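Long-range contacts in arabinogalactan endo-1,4-beta-galactosidase (Ignisphaera aggregans, PDB 7OSK), which probably hydrolyses internal beta-1,4-galactosidic bonds of arabinogalactan, this chain being the calcium-binding family 53 catalytic part of a longer protein: residues N167-A172 and S218-V223; A234-D239 and I260-Y265; N307-R312 and E373-F378; S329-L334 and K389-V394. One frame throughout, in Å; residues are numbered along the deposited sequence.

Contact 1. Residues N167-A172 and S218-V223; sequences NWTYNA and SAVKDV
Thr169 and Tyr170 on one helix meet Ala219, Val220 and Val223 on the next, and what passes between them is almost all apolar. Ala219 sits in the middle: its methyl CB lies 3.6 Å from Thr169 CB and 3.7 Å from the backbone N of Tyr170, so a small residue lets the two backbones come close, with the CA atoms of Tyr170 and Ala219 4.8 Å apart. On the inner side the methyl of Thr169 slants across the valine branch, CG2 to Val220 CG2 at 3.9 Å.

The aromatic part lies toward solvent. With CG anti to the backbone N (chi1 177°), the Tyr170 ring leans out over the last turn of the second helix, where its CD1 meets Val223 CG2 at 3.6 Å from an oblique direction. The CB of Asp222 approaches the same CD1 more loosely, at 4.3 Å, and Ala219 O lies near the ring plane at its edge.

The polar ends of Thr169 and Asp222 find partners outside the two segments. Thr169 OG1, beside its own backbone N, bonds to Val165 O one turn back and to Tyr137 OH, while Asp222 OD2 takes the hydroxyl of Tyr166, tying the helices together just before this point.

The axes of 167-172 and 218-223 approach to 8.1 Å, 30° from parallel, on helices 158-178 and 206-223, consecutive helices of the outer layer of a TIM barrel.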
# COMPACT_ATOMS: atom_id res chain seq x y z
N ASN A 167 21.49 5.77 6.61
CA ASN A 167 21.49 7.20 6.91
C ASN A 167 20.26 7.91 6.36
O ASN A 167 19.78 8.87 6.96
CB ASN A 167 22.75 7.85 6.36
CG ASN A 167 22.89 9.29 6.80
OD1 ASN A 167 22.53 10.22 6.07
ND2 ASN A 167 23.41 9.50 8.01
N TRP A 168 19.76 7.45 5.22
CA TRP A 168 18.58 8.06 4.62
C TRP A 168 17.33 7.66 5.40
O TRP A 168 16.48 8.51 5.69
CB TRP A 168 18.43 7.65 3.15
CG TRP A 168 17.27 8.32 2.49
CD1 TRP A 168 17.26 9.55 1.89
CD2 TRP A 168 15.94 7.81 2.37
NE1 TRP A 168 16.01 9.83 1.40
CE2 TRP A 168 15.18 8.78 1.68
CE3 TRP A 168 15.31 6.62 2.77
CZ2 TRP A 168 13.83 8.60 1.39
CZ3 TRP A 168 13.97 6.45 2.48
CH2 TRP A 168 13.25 7.43 1.80
N THR A 169 17.22 6.38 5.73
CA THR A 169 16.08 5.88 6.49
C THR A 169 16.02 6.53 7.86
O THR A 169 14.94 6.90 8.34
CB THR A 169 16.14 4.35 6.66
OG1 THR A 169 16.19 3.72 5.38
CG2 THR A 169 14.91 3.84 7.42
N TYR A 170 17.18 6.65 8.50
CA TYR A 170 17.26 7.26 9.82
C TYR A 170 16.76 8.69 9.77
O TYR A 170 15.84 9.07 10.49
CB TYR A 170 18.69 7.21 10.36
CG TYR A 170 18.86 7.87 11.70
CD1 TYR A 170 18.54 7.21 12.88
CD2 TYR A 170 19.33 9.18 11.80
CE1 TYR A 170 18.68 7.81 14.11
CE2 TYR A 170 19.48 9.79 13.02
CZ TYR A 170 19.16 9.11 14.18
OH TYR A 170 19.30 9.72 15.40
N ASN A 171 17.37 9.49 8.89
CA ASN A 171 17.00 10.88 8.73
C ASN A 171 15.57 11.03 8.21
O ASN A 171 14.87 11.98 8.56
CB ASN A 171 17.97 11.58 7.78
CG ASN A 171 19.31 11.88 8.42
OD1 ASN A 171 19.38 12.25 9.60
ND2 ASN A 171 20.39 11.71 7.66
N ALA A 172 15.14 10.09 7.38
CA ALA A 172 13.77 10.10 6.87
C ALA A 172 12.78 10.00 8.02
O ALA A 172 11.90 10.84 8.16
CB ALA A 172 13.55 8.97 5.88
N SER A 218 17.86 -1.55 10.88
CA SER A 218 18.67 -0.98 11.95
C SER A 218 18.37 0.50 12.11
O SER A 218 18.36 1.02 13.22
CB SER A 218 20.16 -1.19 11.69
OG SER A 218 20.56 -2.51 12.01
N ALA A 219 18.12 1.17 10.99
CA ALA A 219 17.83 2.60 11.01
C ALA A 219 16.49 2.87 11.69
O ALA A 219 16.40 3.76 12.53
CB ALA A 219 17.82 3.16 9.59
N VAL A 220 15.47 2.09 11.34
CA VAL A 220 14.14 2.27 11.90
C VAL A 220 14.15 2.14 13.42
O VAL A 220 13.56 2.96 14.14
CB VAL A 220 13.14 1.25 11.33
CG1 VAL A 220 11.75 1.46 11.93
CG2 VAL A 220 13.09 1.34 9.81
N LYS A 221 14.82 1.10 13.91
CA LYS A 221 14.81 0.76 15.33
C LYS A 221 15.60 1.80 16.14
O LYS A 221 15.30 2.05 17.31
CB LYS A 221 15.38 -0.64 15.57
CG LYS A 221 14.88 -1.72 14.59
CD LYS A 221 13.67 -2.47 15.12
CE LYS A 221 14.07 -3.52 16.16
NZ LYS A 221 14.15 -4.88 15.56
N ASP A 222 16.60 2.40 15.51
CA ASP A 222 17.43 3.42 16.16
C ASP A 222 16.63 4.71 16.38
O ASP A 222 16.90 5.46 17.32
CB ASP A 222 18.68 3.72 15.33
CG ASP A 222 19.71 2.60 15.41
OD1 ASP A 222 19.72 1.85 16.41
OD2 ASP A 222 20.53 2.49 14.47
N VAL A 223 15.65 4.96 15.51
CA VAL A 223 14.75 6.08 15.69
C VAL A 223 13.72 5.72 16.76
O VAL A 223 13.41 6.52 17.64
CB VAL A 223 14.02 6.47 14.38
CG1 VAL A 223 13.15 7.70 14.59
CG2 VAL A 223 15.03 6.71 13.27

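Contact 2. Residues A234-D239 and I260-Y265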
# COMPACT_ATOMS: atom_id res chain seq x y z
N ALA A 234 4.33 -9.73 -3.23
CA ALA A 234 3.23 -9.69 -4.19
C ALA A 234 2.84 -11.10 -4.65
O ALA A 234 3.69 -11.96 -4.85
CB ALA A 234 3.59 -8.83 -5.38
N GLY A 235 1.54 -11.31 -4.82
CA GLY A 235 1.02 -12.60 -5.24
C GLY A 235 0.57 -13.43 -4.06
O GLY A 235 0.71 -13.02 -2.91
N VAL A 236 0.03 -14.61 -4.35
CA VAL A 236 -0.39 -15.54 -3.31
C VAL A 236 0.17 -16.94 -3.57
O VAL A 236 -0.38 -17.94 -3.11
CB VAL A 236 -1.94 -15.60 -3.20
CG1 VAL A 236 -2.47 -14.38 -2.46
CG2 VAL A 236 -2.57 -15.70 -4.58
N LYS A 237 1.27 -17.01 -4.31
CA LYS A 237 1.98 -18.26 -4.52
C LYS A 237 2.58 -18.71 -3.19
O LYS A 237 3.66 -18.26 -2.80
CB LYS A 237 3.06 -18.12 -5.59
CG LYS A 237 2.90 -19.05 -6.79
CD LYS A 237 4.25 -19.62 -7.22
CE LYS A 237 4.14 -20.42 -8.51
NZ LYS A 237 4.52 -21.85 -8.32
N ALA A 238 1.88 -19.60 -2.50
CA ALA A 238 2.27 -20.00 -1.14
C ALA A 238 3.65 -20.65 -1.09
O ALA A 238 4.43 -20.38 -0.19
CB ALA A 238 1.22 -20.95 -0.56
N ASP A 239 3.95 -21.50 -2.07
CA ASP A 239 5.23 -22.20 -2.09
C ASP A 239 6.40 -21.24 -2.24
O ASP A 239 7.52 -21.54 -1.82
CB ASP A 239 5.26 -23.24 -3.22
CG ASP A 239 4.93 -22.64 -4.57
OD1 ASP A 239 4.12 -21.70 -4.63
OD2 ASP A 239 5.49 -23.12 -5.58
N ILE A 260 0.94 -8.52 2.09
CA ILE A 260 0.54 -9.17 0.84
C ILE A 260 -0.10 -8.18 -0.12
O ILE A 260 -0.92 -7.36 0.28
CB ILE A 260 -0.46 -10.32 1.11
CG1 ILE A 260 0.18 -11.39 2.00
CG2 ILE A 260 -0.93 -10.95 -0.19
CD1 ILE A 260 -0.83 -12.26 2.73
N SER A 261 0.29 -8.26 -1.39
CA SER A 261 -0.43 -7.57 -2.46
C SER A 261 -1.34 -8.57 -3.14
O SER A 261 -0.87 -9.46 -3.83
CB SER A 261 0.53 -6.96 -3.49
OG SER A 261 1.27 -5.89 -2.93
N PHE A 262 -2.64 -8.43 -2.92
CA PHE A 262 -3.61 -9.33 -3.54
C PHE A 262 -4.61 -8.59 -4.42
O PHE A 262 -5.57 -7.98 -3.93
CB PHE A 262 -4.36 -10.14 -2.49
CG PHE A 262 -5.32 -11.13 -3.09
CD1 PHE A 262 -4.86 -12.16 -3.88
CD2 PHE A 262 -6.69 -11.01 -2.87
CE1 PHE A 262 -5.74 -13.07 -4.44
CE2 PHE A 262 -7.57 -11.92 -3.43
CZ PHE A 262 -7.09 -12.95 -4.22
N TYR A 263 -4.37 -8.65 -5.72
CA TYR A 263 -5.33 -8.23 -6.73
C TYR A 263 -5.90 -9.48 -7.39
O TYR A 263 -5.19 -10.18 -8.11
CB TYR A 263 -4.67 -7.33 -7.78
CG TYR A 263 -4.09 -6.05 -7.20
CD1 TYR A 263 -4.92 -4.98 -6.87
CD2 TYR A 263 -2.73 -5.91 -6.99
CE1 TYR A 263 -4.40 -3.81 -6.35
CE2 TYR A 263 -2.20 -4.75 -6.46
CZ TYR A 263 -3.04 -3.70 -6.15
OH TYR A 263 -2.52 -2.54 -5.63
N PRO A 264 -7.19 -9.80 -7.11
CA PRO A 264 -7.77 -11.07 -7.58
C PRO A 264 -7.63 -11.30 -9.08
O PRO A 264 -7.46 -12.44 -9.51
CB PRO A 264 -9.25 -10.93 -7.21
CG PRO A 264 -9.29 -9.92 -6.13
CD PRO A 264 -8.18 -8.97 -6.42
N TYR A 265 -7.70 -10.23 -9.86
CA TYR A 265 -7.63 -10.32 -11.32
C TYR A 265 -6.20 -10.57 -11.81
O TYR A 265 -5.96 -10.63 -13.02
CB TYR A 265 -8.20 -9.05 -11.96
CG TYR A 265 -7.77 -7.75 -11.31
CD1 TYR A 265 -6.53 -7.18 -11.60
CD2 TYR A 265 -8.60 -7.09 -10.42
CE1 TYR A 265 -6.14 -5.98 -11.01
CE2 TYR A 265 -8.22 -5.91 -9.82
CZ TYR A 265 -6.99 -5.36 -10.12
OH TYR A 265 -6.62 -4.17 -9.53
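Ala234 and Ser261 form a parallel beta bridge between neighbouring barrel strands, at the end where strand 228-234 gives way to its loop. Their side chains lie on the same face of the sheet, CB to CB 4.1 Å, and the pairing is carried one residue on by Gly235 N, which donates to Ser261 O at 3.2 Å. That bond is fairly straight (159° at the hydrogen) and lies in the carbonyl plane. Gly235 has a positive phi of 96°, a conformation in which any beta carbon would collide with the carbonyl O of Ala234, which explains the glycine. The segments belong to a beta-alpha-beta crossover: strand 228-234, helix 238-250 and strand 257-261 form one unit of the TIM barrel. Past the bridge the contact turns apolar. Phe262, its CG anti to the backbone N (chi1 -177°), swings its ring to Val236, whose CG1 comes obliquely to within 3.6 Å of CD1; CG2 of the same valine lies 4.1 Å from CE1. Before the bridge, Ile260 CG2 lies 3.8 Å from Gly235 O, and Leu276 and Phe273 of helix 270-283 cover this side. On the bridge's side of the sheet, Ser261 OG is hydrogen-bonded to His232 NE2 and Glu191 OE2.

Contact 3. Residues N307-R312 and E373-F378. With CA (calcium ion), chain C.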
# COMPACT_ATOMS: atom_id res chain seq x y z
N ASN A 307 -7.68 2.23 -18.63
CA ASN A 307 -7.40 1.69 -17.30
C ASN A 307 -6.87 0.27 -17.36
O ASN A 307 -7.04 -0.44 -18.35
CB ASN A 307 -8.66 1.74 -16.43
CG ASN A 307 -9.35 3.10 -16.47
OD1 ASN A 307 -8.77 4.11 -16.08
ND2 ASN A 307 -10.59 3.12 -16.94
N ILE A 308 -6.23 -0.15 -16.27
CA ILE A 308 -5.73 -1.51 -16.13
C ILE A 308 -6.92 -2.47 -16.06
O ILE A 308 -6.92 -3.53 -16.68
CB ILE A 308 -4.84 -1.63 -14.88
CG1 ILE A 308 -3.45 -1.07 -15.19
CG2 ILE A 308 -4.72 -3.08 -14.42
CD1 ILE A 308 -2.71 -0.54 -13.99
N PHE A 309 -7.93 -2.07 -15.29
CA PHE A 309 -9.21 -2.78 -15.24
C PHE A 309 -10.10 -2.24 -16.36
O PHE A 309 -10.89 -1.31 -16.16
CB PHE A 309 -9.86 -2.62 -13.86
CG PHE A 309 -10.61 -3.83 -13.38
CD1 PHE A 309 -11.52 -4.48 -14.20
CD2 PHE A 309 -10.39 -4.33 -12.11
CE1 PHE A 309 -12.21 -5.60 -13.74
CE2 PHE A 309 -11.08 -5.44 -11.65
CZ PHE A 309 -11.99 -6.08 -12.47
N GLY A 310 -9.97 -2.83 -17.55
CA GLY A 310 -10.53 -2.25 -18.76
C GLY A 310 -11.76 -2.95 -19.29
O GLY A 310 -12.81 -2.33 -19.48
N SER A 311 -11.63 -4.25 -19.56
CA SER A 311 -12.71 -5.03 -20.14
C SER A 311 -13.23 -6.06 -19.15
O SER A 311 -12.65 -6.24 -18.07
CB SER A 311 -12.21 -5.73 -21.41
OG SER A 311 -11.01 -6.43 -21.15
N ARG A 312 -14.30 -6.75 -19.52
CA ARG A 312 -14.85 -7.82 -18.69
C ARG A 312 -13.83 -8.94 -18.49
O ARG A 312 -14.03 -9.84 -17.67
CB ARG A 312 -16.13 -8.38 -19.32
CG ARG A 312 -17.40 -7.59 -19.01
CD ARG A 312 -17.60 -6.40 -19.95
NE ARG A 312 -18.93 -5.81 -19.80
CZ ARG A 312 -19.39 -4.79 -20.52
NH1 ARG A 312 -18.63 -4.24 -21.46
NH2 ARG A 312 -20.62 -4.33 -20.31
N GLU A 373 -8.95 4.96 -11.92
CA GLU A 373 -10.06 5.70 -11.32
C GLU A 373 -11.32 4.84 -11.16
O GLU A 373 -12.17 5.13 -10.31
CB GLU A 373 -10.40 6.96 -12.14
CG GLU A 373 -11.14 6.74 -13.46
CD GLU A 373 -10.24 6.70 -14.68
OE1 GLU A 373 -9.00 6.63 -14.54
OE2 GLU A 373 -10.79 6.74 -15.80
N ASN A 374 -11.44 3.78 -11.95
CA ASN A 374 -12.58 2.88 -11.84
C ASN A 374 -12.35 1.84 -10.75
O ASN A 374 -13.16 0.93 -10.57
CB ASN A 374 -12.88 2.19 -13.18
CG ASN A 374 -11.76 1.26 -13.63
OD1 ASN A 374 -10.58 1.55 -13.41
ND2 ASN A 374 -12.13 0.15 -14.26
N GLN A 375 -11.23 1.97 -10.03
CA GLN A 375 -10.92 1.10 -8.91
C GLN A 375 -10.77 1.88 -7.61
O GLN A 375 -10.44 1.31 -6.57
CB GLN A 375 -9.63 0.32 -9.17
CG GLN A 375 -9.75 -0.77 -10.21
CD GLN A 375 -8.56 -1.71 -10.20
OE1 GLN A 375 -7.92 -1.92 -11.23
NE2 GLN A 375 -8.27 -2.29 -9.04
N ALA A 376 -11.00 3.19 -7.66
CA ALA A 376 -10.97 4.02 -6.46
C ALA A 376 -12.26 3.81 -5.67
O ALA A 376 -13.18 3.15 -6.14
CB ALA A 376 -10.80 5.48 -6.83
N LEU A 377 -12.30 4.35 -4.45
CA LEU A 377 -13.50 4.27 -3.62
C LEU A 377 -14.32 5.56 -3.73
O LEU A 377 -15.30 5.74 -3.01
CB LEU A 377 -13.12 3.99 -2.16
CG LEU A 377 -12.48 2.62 -1.90
CD1 LEU A 377 -11.99 2.51 -0.47
CD2 LEU A 377 -13.46 1.50 -2.21
N PHE A 378 -13.91 6.43 -4.65
CA PHE A 378 -14.65 7.65 -4.98
C PHE A 378 -14.94 7.64 -6.47
O PHE A 378 -14.18 7.06 -7.25
CB PHE A 378 -13.84 8.90 -4.61
CG PHE A 378 -13.56 9.03 -3.14
CD1 PHE A 378 -12.53 8.32 -2.55
CD2 PHE A 378 -14.32 9.88 -2.35
CE1 PHE A 378 -12.26 8.44 -1.20
CE2 PHE A 378 -14.05 10.01 -0.99
CZ PHE A 378 -13.02 9.29 -0.42
CA CA C . -8.77 6.47 -16.91
O HOH W 1 -8.15 -0.05 -13.42
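Asn307 and Glu373 grip one calcium ion from two loops. Glu373 chelates it with both carboxylate oxygens, OE1 at 2.4 Å and OE2 at 2.3 Å, and Asn307 adds OD1 at 2.5 Å, its amide plane turned 81° from the carboxylate; Asp301, Asp303, His305 and Asn370 complete the site. Glu373 OE2 also accepts from Ser302 N. Next to the metal site the packing stays close. The amides of Asn307 and Asn374 are stacked, their planes 26° apart, and Asn374 ND2 donates to a lone pair of Phe309 O at 2.7 Å, the acceptor standing out of the amide plane. A water accepts from Phe309 N (2.8 Å) and lies near Asn374 OD1 and Gln375 OE1, with too few protons for every acceptor around it. Gln375 OE1 lies in plane at the edge of the Phe309 ring, 3.3 Å from Phe309 CB, while Gln375 NE2 turns to Tyr265 OH. With a leucine for Asn374, Phe309 O would probably lose its donor and the water a possible acceptor. The other side is looser: Gly310, Ser311 and Arg312 run off, exposed. Both loops, beyond the C-terminal ends of barrel strands 287-293 and 346-352, are thus clamped by a calcium site.

Contact 4. Residues S329-L334 and K389-V394; sequences SFIRDL and KVFRLV
The backbones of helix 324-342 and the short, weakly bonded helix 390-393 come nearest at Arg332 and Val390, with CA atoms 6.4 Å apart, leaving room for one layer of side chains. Val390 fills it. CG1 meets Ile331 CG2 at 3.6 Å, the side chains crossing at about a right angle, while CG2, anti to its own backbone N, reaches to 3.7 Å from the backbone N of Arg332. Phe391 adds its ring, CE1 oblique to Ile331 CG2 at 4.2 Å, and also rests on Ile349 and Tyr351 of strand 346-352. Arg332 touches with its aliphatic stem, CG to Val394 CG1 at 3.8 Å. Bends at chi2 and chi3 (-123° and 82°) carry the guanidinium away from this valine and back to Asp333, where NE bonds OD1 at 2.6 Å in a salt bridge; Asp333 OD2 bonds Tyr320 OH. With a serine in place of Arg332, Val394 would probably lose the methylene it packs on, and Asp333 would be left without its charged mate. Methyls and methylenes thus make the join: apolar burial ties the C-terminal part of the modelled domain to the barrel, the charge of Arg332 probably balanced by Asp333.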
# COMPACT_ATOMS: atom_id res chain seq x y z
N SER A 329 -18.55 -6.20 -2.04
CA SER A 329 -18.65 -7.62 -1.74
C SER A 329 -17.26 -8.24 -1.64
O SER A 329 -16.99 -9.06 -0.76
CB SER A 329 -19.47 -8.35 -2.80
OG SER A 329 -20.80 -7.85 -2.84
N PHE A 330 -16.38 -7.85 -2.56
CA PHE A 330 -15.01 -8.35 -2.56
C PHE A 330 -14.25 -7.93 -1.30
O PHE A 330 -13.56 -8.75 -0.69
CB PHE A 330 -14.26 -7.86 -3.80
CG PHE A 330 -12.77 -7.88 -3.65
CD1 PHE A 330 -12.10 -9.08 -3.50
CD2 PHE A 330 -12.04 -6.71 -3.66
CE1 PHE A 330 -10.72 -9.11 -3.36
CE2 PHE A 330 -10.67 -6.73 -3.52
CZ PHE A 330 -10.01 -7.93 -3.37
N ILE A 331 -14.37 -6.66 -0.92
CA ILE A 331 -13.64 -6.13 0.23
C ILE A 331 -14.09 -6.81 1.52
O ILE A 331 -13.26 -7.23 2.32
CB ILE A 331 -13.82 -4.60 0.36
CG1 ILE A 331 -13.17 -3.89 -0.82
CG2 ILE A 331 -13.21 -4.10 1.68
CD1 ILE A 331 -13.41 -2.39 -0.86
N ARG A 332 -15.40 -6.89 1.73
CA ARG A 332 -15.94 -7.55 2.92
C ARG A 332 -15.46 -8.99 3.00
O ARG A 332 -15.12 -9.48 4.08
CB ARG A 332 -17.47 -7.50 2.91
CG ARG A 332 -18.13 -8.14 4.14
CD ARG A 332 -19.09 -9.25 3.74
NE ARG A 332 -18.42 -10.52 3.50
CZ ARG A 332 -18.44 -11.57 4.32
NH1 ARG A 332 -19.11 -11.53 5.47
NH2 ARG A 332 -17.79 -12.68 3.99
N ASP A 333 -15.44 -9.67 1.85
CA ASP A 333 -15.06 -11.08 1.81
C ASP A 333 -13.56 -11.27 2.03
O ASP A 333 -13.12 -12.30 2.54
CB ASP A 333 -15.48 -11.70 0.47
CG ASP A 333 -16.98 -11.85 0.34
OD1 ASP A 333 -17.69 -11.70 1.36
OD2 ASP A 333 -17.46 -12.11 -0.78
N LEU A 334 -12.77 -10.26 1.64
CA LEU A 334 -11.33 -10.30 1.87
C LEU A 334 -11.03 -10.12 3.36
O LEU A 334 -10.18 -10.82 3.92
CB LEU A 334 -10.62 -9.22 1.05
CG LEU A 334 -9.09 -9.28 1.05
CD1 LEU A 334 -8.60 -10.53 0.33
CD2 LEU A 334 -8.50 -8.03 0.42
N LYS A 389 -18.39 2.47 2.79
CA LYS A 389 -18.91 2.12 4.11
C LYS A 389 -18.60 0.67 4.46
O LYS A 389 -19.04 0.17 5.50
CB LYS A 389 -20.42 2.35 4.17
CG LYS A 389 -20.85 3.79 3.92
CD LYS A 389 -22.36 3.90 3.89
CE LYS A 389 -22.82 5.32 3.64
NZ LYS A 389 -24.30 5.42 3.53
N VAL A 390 -17.87 -0.01 3.59
CA VAL A 390 -17.54 -1.42 3.81
C VAL A 390 -16.65 -1.56 5.04
O VAL A 390 -16.70 -2.57 5.74
CB VAL A 390 -16.84 -2.04 2.58
CG1 VAL A 390 -15.48 -1.40 2.35
CG2 VAL A 390 -16.72 -3.55 2.74
N PHE A 391 -15.84 -0.54 5.32
CA PHE A 391 -14.93 -0.56 6.46
C PHE A 391 -15.65 -0.23 7.78
O PHE A 391 -15.01 -0.12 8.82
CB PHE A 391 -13.79 0.43 6.24
CG PHE A 391 -13.07 0.25 4.93
CD1 PHE A 391 -12.04 -0.66 4.81
CD2 PHE A 391 -13.43 1.00 3.82
CE1 PHE A 391 -11.38 -0.83 3.61
CE2 PHE A 391 -12.77 0.84 2.62
CZ PHE A 391 -11.75 -0.08 2.51
N ARG A 392 -16.97 -0.06 7.71
CA ARG A 392 -17.78 0.24 8.89
C ARG A 392 -18.92 -0.76 9.00
O ARG A 392 -19.33 -1.14 10.10
CB ARG A 392 -18.32 1.67 8.81
CG ARG A 392 -19.10 2.13 10.03
CD ARG A 392 -19.86 3.42 9.74
NE ARG A 392 -20.94 3.20 8.79
CZ ARG A 392 -21.61 4.17 8.16
NH1 ARG A 392 -21.30 5.45 8.37
NH2 ARG A 392 -22.58 3.87 7.32
N LEU A 393 -19.44 -1.18 7.85
CA LEU A 393 -20.59 -2.07 7.81
C LEU A 393 -20.20 -3.53 8.03
O LEU A 393 -21.07 -4.41 8.12
CB LEU A 393 -21.33 -1.91 6.48
CG LEU A 393 -22.04 -0.57 6.27
CD1 LEU A 393 -22.56 -0.47 4.85
CD2 LEU A 393 -23.17 -0.39 7.27
N VAL A 394 -18.90 -3.80 8.10
CA VAL A 394 -18.43 -5.15 8.44
C VAL A 394 -18.64 -5.41 9.93
O VAL A 394 -18.53 -6.55 10.39
CB VAL A 394 -16.94 -5.36 8.09
CG1 VAL A 394 -16.78 -5.64 6.60
CG2 VAL A 394 -16.08 -4.18 8.52

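Overall arrangement
Contact 1 stands apart: it is partly buried, in the outer helical layer, and its nearest atoms lie about 17 Å from those of contact 2 and farther from the rest. Contacts 2, 3 and 4 form a connected, mostly buried group. Contact 2 is the one made by barrel strands, and backbone pairing marks it; its Tyr265 reaches Gln375 and Phe309 of contact 3, and its Phe262 and Pro264 pack on Phe330 and Leu334 of contact 4. Leu377 joins contact 3 to contact 4 through Phe391 and Ile331. Chemistry follows place: methyls and rings between helices in contacts 1 and 4, metal, amides and water between the loops of contact 3.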